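Local coordinates for ATPase associated with various cellular activities, AAA_5 (PDB 6N0S), which probably binds nucleic acid through its EVE-like, PUA-related N-terminal domain, part of an McrB protein whose remainder is a likely ATP-hydrolysing AAA+ module, at residues A[55-60]-A[135-140]. Sequence-based numbering, arbitrary orientation.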
loop_
_atom_site.group_PDB
_atom_site.type_symbol
_atom_site.label_atom_id
_atom_site.label_comp_id
_atom_site.label_asym_id
_atom_site.label_seq_id
_atom_site.Cartn_x
_atom_site.Cartn_y
_atom_site.Cartn_z
ATOM N N LEU A 55 -2.322 -11.159 5.836
ATOM C CA LEU A 55 -2.208 -10.984 4.394
ATOM C C LEU A 55 -0.758 -10.722 4.010
ATOM O O LEU A 55 0.024 -10.179 4.800
ATOM C CB LEU A 55 -3.090 -9.818 3.900
ATOM C CG LEU A 55 -4.549 -9.731 4.313
ATOM C CD1 LEU A 55 -5.142 -8.448 3.803
ATOM C CD2 LEU A 55 -5.340 -10.921 3.767
ATOM N N LYS A 56 -0.397 -11.133 2.797
ATOM C CA LYS A 56 0.902 -10.806 2.224
ATOM C C LYS A 56 0.758 -9.647 1.228
ATOM O O LYS A 56 -0.067 -9.712 0.303
ATOM C CB LYS A 56 1.512 -12.014 1.509
ATOM C CG LYS A 56 1.543 -13.290 2.298
ATOM C CD LYS A 56 2.686 -13.354 3.279
ATOM C CE LYS A 56 2.204 -13.765 4.685
ATOM N NZ LYS A 56 1.569 -15.106 4.744
ATOM N N ILE A 57 1.564 -8.603 1.403
ATOM C CA ILE A 57 1.493 -7.392 0.592
ATOM C C ILE A 57 2.759 -7.282 -0.232
ATOM O O ILE A 57 3.873 -7.244 0.314
ATOM C CB ILE A 57 1.312 -6.143 1.467
ATOM C CG1 ILE A 57 0.157 -6.322 2.445
ATOM C CG2 ILE A 57 1.134 -4.886 0.596
ATOM C CD1 ILE A 57 -1.178 -6.500 1.858
ATOM N N ILE A 58 2.610 -7.236 -1.528
ATOM C CA ILE A 58 3.716 -6.896 -2.413
ATOM C C ILE A 58 3.620 -5.420 -2.777
ATOM O O ILE A 58 2.539 -4.910 -3.087
ATOM C CB ILE A 58 3.703 -7.780 -3.661
ATOM C CG1 ILE A 58 3.949 -9.245 -3.266
ATOM C CG2 ILE A 58 4.742 -7.304 -4.618
ATOM C CD1 ILE A 58 3.919 -10.170 -4.492
ATOM N N HIS A 59 4.756 -4.733 -2.752
ATOM C CA HIS A 59 4.827 -3.284 -2.941
ATOM C C HIS A 59 5.329 -2.974 -4.348
ATOM O O HIS A 59 6.422 -3.409 -4.745
ATOM C CB HIS A 59 5.724 -2.645 -1.871
ATOM C CG HIS A 59 5.199 -2.848 -0.479
ATOM N ND1 HIS A 59 4.249 -2.023 0.080
ATOM C CD2 HIS A 59 5.445 -3.814 0.440
ATOM C CE1 HIS A 59 3.945 -2.460 1.293
ATOM N NE2 HIS A 59 4.647 -3.556 1.528
ATOM N N TYR A 60 4.518 -2.244 -5.098
ATOM C CA TYR A 60 4.793 -1.891 -6.485
ATOM C C TYR A 60 5.001 -0.385 -6.603
ATOM O O TYR A 60 4.307 0.408 -5.951
ATOM C CB TYR A 60 3.606 -2.333 -7.375
ATOM C CG TYR A 60 3.661 -1.840 -8.802
ATOM C CD1 TYR A 60 4.402 -2.510 -9.759
ATOM C CD2 TYR A 60 2.960 -0.719 -9.192
ATOM C CE1 TYR A 60 4.442 -2.080 -11.064
ATOM C CE2 TYR A 60 2.990 -0.280 -10.497
ATOM C CZ TYR A 60 3.749 -0.955 -11.423
ATOM O OH TYR A 60 3.799 -0.512 -12.718
ATOM N N PHE A 135 -3.482 0.807 8.083
ATOM C CA PHE A 135 -3.048 -0.515 8.499
ATOM C C PHE A 135 -1.563 -0.458 8.824
ATOM O O PHE A 135 -0.762 0.070 8.038
ATOM C CB PHE A 135 -3.293 -1.558 7.404
ATOM C CG PHE A 135 -4.748 -1.797 7.103
ATOM C CD1 PHE A 135 -5.541 -2.518 7.977
ATOM C CD2 PHE A 135 -5.319 -1.302 5.956
ATOM C CE1 PHE A 135 -6.864 -2.767 7.707
ATOM C CE2 PHE A 135 -6.654 -1.536 5.693
ATOM C CZ PHE A 135 -7.424 -2.278 6.584
ATOM N N ARG A 136 -1.186 -1.024 9.963
ATOM C CA ARG A 136 0.228 -1.170 10.302
ATOM C C ARG A 136 0.732 -2.500 9.748
ATOM O O ARG A 136 0.160 -3.547 10.052
ATOM C CB ARG A 136 0.417 -1.092 11.816
ATOM C CG ARG A 136 0.230 0.312 12.372
ATOM C CD ARG A 136 0.118 0.300 13.872
ATOM N NE ARG A 136 0.757 1.466 14.468
ATOM C CZ ARG A 136 0.135 2.607 14.750
ATOM N NH1 ARG A 136 -1.156 2.756 14.493
ATOM N NH2 ARG A 136 0.813 3.605 15.314
ATOM N N LEU A 137 1.786 -2.445 8.930
ATOM C CA LEU A 137 2.472 -3.596 8.368
ATOM C C LEU A 137 3.637 -4.029 9.260
ATOM O O LEU A 137 4.082 -3.299 10.147
ATOM C CB LEU A 137 3.020 -3.260 6.978
ATOM C CG LEU A 137 1.959 -2.768 5.984
ATOM C CD1 LEU A 137 2.618 -2.303 4.700
ATOM C CD2 LEU A 137 0.933 -3.859 5.717
ATOM N N ALA A 138 4.206 -5.187 8.923
ATOM C CA ALA A 138 5.339 -5.757 9.639
ATOM C C ALA A 138 6.168 -6.560 8.663
ATOM O O ALA A 138 5.651 -7.036 7.650
ATOM C CB ALA A 138 4.909 -6.683 10.771
ATOM N N GLU A 139 7.462 -6.690 8.974
ATOM C CA GLU A 139 8.384 -7.619 8.315
ATOM C C GLU A 139 8.675 -7.248 6.880
ATOM O O GLU A 139 9.026 -8.113 6.087
ATOM C CB GLU A 139 7.863 -9.066 8.359
ATOM C CG GLU A 139 7.384 -9.562 9.744
ATOM C CD GLU A 139 6.637 -10.930 9.686
ATOM O OE1 GLU A 139 6.925 -11.765 8.789
ATOM O OE2 GLU A 139 5.743 -11.165 10.538
ATOM N N TYR A 140 8.546 -5.977 6.507
ATOM C CA TYR A 140 8.936 -5.578 5.159
ATOM C C TYR A 140 10.325 -6.110 4.839
ATOM O O TYR A 140 11.240 -6.027 5.655
ATOM C CB TYR A 140 8.934 -4.046 4.990
ATOM C CG TYR A 140 9.408 -3.683 3.612
ATOM C CD1 TYR A 140 8.591 -3.882 2.504
ATOM C CD2 TYR A 140 10.690 -3.171 3.398
ATOM C CE1 TYR A 140 9.037 -3.595 1.247
ATOM C CE2 TYR A 140 11.130 -2.886 2.127
ATOM C CZ TYR A 140 10.296 -3.099 1.067
ATOM O OH TYR A 140 10.708 -2.823 -0.209
#
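Strand 55-60 and segment 135-140 share no backbone hydrogen bond; their nearest alpha carbons, those of Ile57 and Leu137, stay 8.7 Å apart. In this EVE-like, PUA-related domain, strand 54-61 runs inside a mixed five-stranded sheet, and strand 72-80 separates it from strand 138-148. Segment 135-140 links strand 132-136 of the smaller antiparallel sheet to strand 138-148, and Leu137 packs on the larger sheet, touching Ser77 of strand 72-80 as well as Ile57 and His59, which point toward it.

Leu137 uses both branches. Its CD2 lies 4.2 Å from CG1 of Ile57, the two side chains crossing at about a right angle, while its CD1 comes up to the imidazole edge, in the ring plane, 3.7 Å from CE1 of His59. On one face of the imidazole, CG2 of Ile57 lies 3.7 Å from the ring plane, offset toward the rim; Tyr140 approaches the other. With its CG anti to the backbone N (chi1 177°), the tyrosine ring comes alongside the imidazole, also touching Ile74 of strand 72-80, and turns an edge to the His59 face in an offset edge-to-face pair, planes at 72° and centroids 5.5 Å apart.

ND1 of His59 is hydrogen-bonded to OE1 of Glu15 and NE2 to OG of Ser77; the two bonds fix the ring's rotation. A leucine in place of His59 would probably leave Glu15 and Ser77 without their shared partner and Tyr140 without its aromatic face. The closest approach of the two rings is CE1 of Tyr140 to CD2 of His59, at 3.7 Å.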